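Local structure of uncharacterized protein (Uncultured organism, 5IBZ) at residues A43-L55 against L288-L302. The protein belongs to the putative cyclase family, binds acetylphosphate in its crystal, and may have arylformamidase activity. Residues are numbered along the deposited sequence; the frame is centred on the assembly and turned at random. Where two conformers were deposited one is given.
Sequences AARLIQTGKTFSL and LAKDCAQDGRYEFFL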
loop_
_atom_site.group_PDB
_atom_site.type_symbol
_atom_site.label_atom_id
_atom_site.label_comp_id
_atom_site.label_asym_id
_atom_site.label_seq_id
_atom_site.Cartn_x
_atom_site.Cartn_y
_atom_site.Cartn_z
ATOM N N ALA B 43 -33.834 -13.073 -15.263
ATOM C CA ALA B 43 -33.575 -12.137 -14.189
ATOM C C ALA B 43 -33.867 -10.706 -14.636
ATOM O O ALA B 43 -34.420 -9.900 -13.877
ATOM C CB ALA B 43 -32.129 -12.270 -13.722
ATOM N N ALA B 44 -33.502 -10.383 -15.873
ATOM C CA ALA B 44 -33.745 -9.045 -16.405
ATOM C C ALA B 44 -35.222 -8.693 -16.426
ATOM O O ALA B 44 -35.586 -7.511 -16.333
ATOM C CB ALA B 44 -33.175 -8.910 -17.795
ATOM N N ARG B 45 -36.099 -9.684 -16.579
ATOM C CA ARG B 45 -37.537 -9.420 -16.609
ATOM C C ARG B 45 -38.053 -8.972 -15.233
ATOM O O ARG B 45 -39.174 -8.458 -15.106
ATOM C CB ARG B 45 -38.302 -10.664 -17.088
ATOM C CG ARG B 45 -37.956 -11.126 -18.507
ATOM C CD ARG B 45 -38.354 -10.127 -19.609
ATOM N NE ARG B 45 -37.467 -8.978 -19.759
ATOM C CZ ARG B 45 -36.246 -8.993 -20.285
ATOM N NH1 ARG B 45 -35.575 -7.859 -20.364
ATOM N NH2 ARG B 45 -35.665 -10.119 -20.691
ATOM N N LEU B 46 -37.238 -9.164 -14.201
ATOM C CA LEU B 46 -37.608 -8.687 -12.858
ATOM C C LEU B 46 -37.357 -7.188 -12.672
ATOM O O LEU B 46 -37.743 -6.617 -11.641
ATOM C CB LEU B 46 -36.843 -9.453 -11.776
ATOM C CG LEU B 46 -37.063 -10.952 -11.806
ATOM C CD1 LEU B 46 -36.227 -11.609 -10.707
ATOM C CD2 LEU B 46 -38.536 -11.295 -11.673
ATOM N N ILE B 47 -36.727 -6.553 -13.653
ATOM C CA ILE B 47 -36.508 -5.110 -13.601
ATOM C C ILE B 47 -37.792 -4.451 -14.132
ATOM O O ILE B 47 -37.972 -4.231 -15.341
ATOM C CB ILE B 47 -35.256 -4.677 -14.390
ATOM C CG1 ILE B 47 -34.011 -5.377 -13.812
ATOM C CG2 ILE B 47 -35.069 -3.169 -14.306
ATOM C CD1 ILE B 47 -32.719 -5.125 -14.557
ATOM N N GLN B 48 -38.692 -4.141 -13.205
ATOM C CA GLN B 48 -40.024 -3.647 -13.510
ATOM C C GLN B 48 -40.243 -2.205 -13.039
ATOM O O GLN B 48 -41.035 -1.455 -13.616
ATOM C CB GLN B 48 -41.044 -4.593 -12.868
ATOM C CG GLN B 48 -40.942 -6.012 -13.439
ATOM C CD GLN B 48 -41.615 -7.083 -12.602
ATOM O OE1 GLN B 48 -42.282 -6.799 -11.604
ATOM N NE2 GLN B 48 -41.442 -8.337 -13.016
ATOM N N THR B 49 -39.576 -1.854 -11.942
ATOM C CA THR B 49 -39.721 -0.531 -11.345
ATOM C C THR B 49 -38.483 0.349 -11.504
ATOM O O THR B 49 -38.571 1.576 -11.414
ATOM C CB THR B 49 -40.034 -0.608 -9.840
ATOM O OG1 THR B 49 -38.903 -1.156 -9.143
ATOM C CG2 THR B 49 -41.263 -1.447 -9.577
ATOM N N GLY B 50 -37.326 -0.281 -11.694
ATOM C CA GLY B 50 -36.058 0.425 -11.783
ATOM C C GLY B 50 -35.481 0.904 -10.464
ATOM O O GLY B 50 -34.532 1.683 -10.461
ATOM N N LYS B 51 -36.071 0.481 -9.345
ATOM C CA LYS B 51 -35.489 0.723 -8.027
ATOM C C LYS B 51 -34.132 0.042 -7.975
ATOM O O LYS B 51 -33.961 -1.055 -8.524
ATOM C CB LYS B 51 -36.382 0.206 -6.903
ATOM C CG LYS B 51 -37.716 0.933 -6.774
ATOM C CD LYS B 51 -38.477 0.560 -5.499
ATOM C CE LYS B 51 -38.982 -0.868 -5.567
ATOM N NZ LYS B 51 -39.876 -1.158 -4.408
ATOM N N THR B 52 -33.169 0.725 -7.360
ATOM C CA THR B 52 -31.813 0.199 -7.204
ATOM C C THR B 52 -31.342 0.334 -5.768
ATOM O O THR B 52 -31.656 1.318 -5.092
ATOM C CB THR B 52 -30.798 0.918 -8.132
ATOM O OG1 THR B 52 -30.822 2.342 -7.888
ATOM C CG2 THR B 52 -31.095 0.619 -9.602
ATOM N N PHE B 53 -30.566 -0.653 -5.327
ATOM C CA PHE B 53 -29.976 -0.667 -3.992
ATOM C C PHE B 53 -28.535 -1.147 -4.054
ATOM O O PHE B 53 -28.259 -2.200 -4.598
ATOM C CB PHE B 53 -30.777 -1.580 -3.057
ATOM C CG PHE B 53 -32.209 -1.180 -2.942
ATOM C CD1 PHE B 53 -32.583 -0.259 -2.008
ATOM C CD2 PHE B 53 -33.159 -1.684 -3.806
ATOM C CE1 PHE B 53 -33.899 0.140 -1.903
ATOM C CE2 PHE B 53 -34.485 -1.275 -3.689
ATOM C CZ PHE B 53 -34.829 -0.371 -2.753
ATOM N N SER B 54 -27.609 -0.354 -3.520
ATOM C CA SER B 54 -26.241 -0.813 -3.320
ATOM C C SER B 54 -26.164 -1.675 -2.077
ATOM O O SER B 54 -26.594 -1.237 -1.010
ATOM C CB SER B 54 -25.290 0.356 -3.168
ATOM O OG SER B 54 -24.058 -0.077 -2.635
ATOM N N LEU B 55 -25.579 -2.861 -2.207
ATOM C CA LEU B 55 -25.461 -3.778 -1.085
ATOM C C LEU B 55 -24.038 -3.790 -0.539
ATOM O O LEU B 55 -23.603 -4.775 0.057
ATOM C CB LEU B 55 -25.890 -5.201 -1.504
ATOM C CG LEU B 55 -27.200 -5.251 -2.304
ATOM C CD1 LEU B 55 -27.544 -6.706 -2.615
ATOM C CD2 LEU B 55 -28.348 -4.616 -1.553
ATOM N N LEU B 288 -32.316 -2.797 1.359
ATOM C CA LEU B 288 -32.950 -3.749 0.463
ATOM C C LEU B 288 -34.042 -4.513 1.195
ATOM O O LEU B 288 -35.146 -4.694 0.667
ATOM C CB LEU B 288 -31.932 -4.733 -0.119
ATOM C CG LEU B 288 -32.523 -5.855 -0.989
ATOM C CD1 LEU B 288 -33.160 -5.312 -2.275
ATOM C CD2 LEU B 288 -31.481 -6.894 -1.312
ATOM N N ALA B 289 -33.747 -4.967 2.408
ATOM C CA ALA B 289 -34.708 -5.780 3.138
ATOM C C ALA B 289 -35.955 -4.964 3.511
ATOM O O ALA B 289 -37.080 -5.475 3.447
ATOM C CB ALA B 289 -34.074 -6.383 4.370
ATOM N N LYS B 290 -35.775 -3.701 3.882
ATOM C CA LYS B 290 -36.925 -2.843 4.153
ATOM C C LYS B 290 -37.792 -2.694 2.913
ATOM O O LYS B 290 -39.023 -2.746 2.995
ATOM C CB LYS B 290 -36.469 -1.471 4.649
ATOM C CG LYS B 290 -37.588 -0.578 5.171
ATOM C CD LYS B 290 -36.995 0.691 5.751
ATOM C CE LYS B 290 -38.067 1.669 6.205
ATOM N NZ LYS B 290 -39.167 0.997 6.954
ATOM N N ASP B 291 -37.153 -2.521 1.762
ATOM C CA ASP B 291 -37.897 -2.351 0.519
ATOM C C ASP B 291 -38.664 -3.626 0.182
ATOM O O ASP B 291 -39.821 -3.558 -0.215
ATOM C CB ASP B 291 -36.959 -1.951 -0.624
ATOM C CG ASP B 291 -37.705 -1.743 -1.932
ATOM O OD1 ASP B 291 -38.343 -0.684 -2.061
ATOM O OD2 ASP B 291 -37.663 -2.638 -2.805
ATOM N N CYS B 292 -38.019 -4.783 0.321
ATOM C CA CYS B 292 -38.690 -6.058 0.029
ATOM C C CYS B 292 -39.872 -6.315 0.975
ATOM O O CYS B 292 -40.883 -6.890 0.570
ATOM C CB CYS B 292 -37.700 -7.217 0.100
ATOM S SG CYS B 292 -36.408 -7.176 -1.179
ATOM N N ALA B 293 -39.760 -5.892 2.231
ATOM C CA ALA B 293 -40.861 -6.048 3.166
ATOM C C ALA B 293 -42.056 -5.203 2.738
ATOM O O ALA B 293 -43.207 -5.619 2.895
ATOM C CB ALA B 293 -40.423 -5.690 4.593
ATOM N N GLN B 294 -41.781 -4.055 2.137
ATOM C CA GLN B 294 -42.832 -3.141 1.706
ATOM C C GLN B 294 -43.493 -3.527 0.375
ATOM O O GLN B 294 -44.703 -3.318 0.213
ATOM C CB GLN B 294 -42.275 -1.712 1.597
ATOM C CG GLN B 294 -42.382 -0.928 2.888
ATOM C CD GLN B 294 -41.397 0.227 2.962
ATOM O OE1 GLN B 294 -40.798 0.624 1.959
ATOM N NE2 GLN B 294 -41.218 0.766 4.161
ATOM N N ASP B 295 -42.744 -4.077 -0.581
ATOM C CA ASP B 295 -43.365 -4.416 -1.869
ATOM C C ASP B 295 -43.570 -5.907 -2.076
ATOM O O ASP B 295 -44.219 -6.301 -3.032
ATOM C CB ASP B 295 -42.595 -3.793 -3.061
ATOM C CG ASP B 295 -41.247 -4.453 -3.387
ATOM O OD1 ASP B 295 -40.871 -5.483 -2.805
ATOM O OD2 ASP B 295 -40.565 -3.905 -4.298
ATOM N N GLY B 296 -43.092 -6.727 -1.137
ATOM C CA GLY B 296 -43.306 -8.157 -1.192
ATOM C C GLY B 296 -42.514 -8.918 -2.244
ATOM O O GLY B 296 -42.766 -10.102 -2.468
ATOM N N ARG B 297 -41.568 -8.248 -2.890
ATOM C CA ARG B 297 -40.741 -8.880 -3.916
ATOM C C ARG B 297 -39.346 -9.093 -3.402
ATOM O O ARG B 297 -38.639 -8.129 -3.155
ATOM C CB ARG B 297 -40.684 -8.018 -5.164
ATOM C CG ARG B 297 -42.025 -7.788 -5.830
ATOM C CD ARG B 297 -41.857 -6.935 -7.071
ATOM N NE ARG B 297 -40.958 -7.561 -8.039
ATOM C CZ ARG B 297 -40.137 -6.906 -8.859
ATOM N NH1 ARG B 297 -40.078 -5.577 -8.865
ATOM N NH2 ARG B 297 -39.379 -7.598 -9.693
ATOM N N TYR B 298 -38.950 -10.353 -3.235
ATOM C CA TYR B 298 -37.628 -10.690 -2.722
ATOM C C TYR B 298 -36.676 -11.227 -3.801
ATOM O O TYR B 298 -35.524 -11.561 -3.512
ATOM C CB TYR B 298 -37.775 -11.714 -1.607
ATOM C CG TYR B 298 -38.359 -11.124 -0.345
ATOM C CD1 TYR B 298 -39.724 -10.975 -0.178
ATOM C CD2 TYR B 298 -37.518 -10.723 0.671
ATOM C CE1 TYR B 298 -40.221 -10.422 1.006
ATOM C CE2 TYR B 298 -38.002 -10.190 1.831
ATOM C CZ TYR B 298 -39.331 -10.022 1.987
ATOM O OH TYR B 298 -39.764 -9.465 3.173
ATOM N N GLU B 299 -37.186 -11.332 -5.031
ATOM C CA GLU B 299 -36.392 -11.769 -6.177
ATOM C C GLU B 299 -36.112 -10.582 -7.070
ATOM O O GLU B 299 -37.005 -9.773 -7.346
ATOM C CB GLU B 299 -37.109 -12.864 -6.975
ATOM C CG GLU B 299 -37.461 -14.104 -6.167
ATOM C CD GLU B 299 -38.954 -14.242 -5.899
ATOM O OE1 GLU B 299 -39.693 -13.259 -6.098
ATOM O OE2 GLU B 299 -39.390 -15.346 -5.496
ATOM N N PHE B 300 -34.866 -10.453 -7.516
ATOM C CA PHE B 300 -34.472 -9.264 -8.260
ATOM C C PHE B 300 -33.320 -9.558 -9.203
ATOM O O PHE B 300 -32.757 -10.664 -9.204
ATOM C CB PHE B 300 -34.066 -8.151 -7.296
ATOM C CG PHE B 300 -33.153 -8.629 -6.198
ATOM C CD1 PHE B 300 -31.793 -8.715 -6.396
ATOM C CD2 PHE B 300 -33.671 -9.036 -4.987
ATOM C CE1 PHE B 300 -30.970 -9.170 -5.398
ATOM C CE2 PHE B 300 -32.855 -9.494 -3.990
ATOM C CZ PHE B 300 -31.499 -9.570 -4.196
ATOM N N PHE B 301 -32.996 -8.572 -10.027
ATOM C CA PHE B 301 -31.800 -8.651 -10.860
ATOM C C PHE B 301 -30.633 -8.165 -10.015
ATOM O O PHE B 301 -30.723 -7.136 -9.355
ATOM C CB PHE B 301 -31.963 -7.824 -12.141
ATOM C CG PHE B 301 -30.782 -7.869 -13.074
ATOM C CD1 PHE B 301 -29.722 -6.978 -12.924
ATOM C CD2 PHE B 301 -30.758 -8.776 -14.109
ATOM C CE1 PHE B 301 -28.648 -7.010 -13.814
ATOM C CE2 PHE B 301 -29.676 -8.825 -14.990
ATOM C CZ PHE B 301 -28.633 -7.930 -14.840
ATOM N N LEU B 302 -29.563 -8.947 -9.996
ATOM C CA LEU B 302 -28.377 -8.639 -9.206
ATOM C C LEU B 302 -27.170 -8.445 -10.101
ATOM O O LEU B 302 -26.845 -9.340 -10.888
ATOM C CB LEU B 302 -28.099 -9.766 -8.227
ATOM C CG LEU B 302 -26.890 -9.579 -7.310
ATOM C CD1 LEU B 302 -27.024 -8.336 -6.466
ATOM C CD2 LEU B 302 -26.740 -10.786 -6.436
#
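K51 reaches across to two acidic side chains of helix 286-295 and forms a salt-bridge network. Its NZ lies 2.8 Å from D291 OD1, on the syn lone pair, and 2.8 Å from D295 OD2, which it meets from above the carboxylate plane. The lysine chain bends at chi3 (-70°), which turns its amine toward both acids. Without the amine, as with an alanine here, the two carboxylates would probably rely on K323 for their neutralising charge and be freer to turn. D295 also closes an Asx turn, its OD1 accepting from R297 N just past the helix end.

R297 makes the other polar link. Its NH2 donates to L46 O at 2.7 Å, nearly straight at 166° and in the guanidinium plane. The Q48 amide stacks on one face of that group, planes 9° apart, with OE1 3.5 Å from R297 CZ.

Packing contacts flank these bonds. I47 CG1 packs on F301 CB at 3.6 Å. The backbone at A43 C and A44 N lies at the edge of the F301 ring, with A43 CB 3.8 Å from F301 CD2. L288 CA lies over one face of the F53 ring, toward its rim, and F53 CD2 is 3.9 Å from L288 CD1. F53 CZ comes obliquely to 3.3 Å from D291 CG. L55 CD2 touches L288 CB.

K323 NZ also bridges D291 and D295, and its terminal carboxylate (OXT) bridges R297. The F301 ring meets F301 of the second subunit. Strand 320-322 runs between strands 52-54 and 299-303 at one side of the mixed sheet.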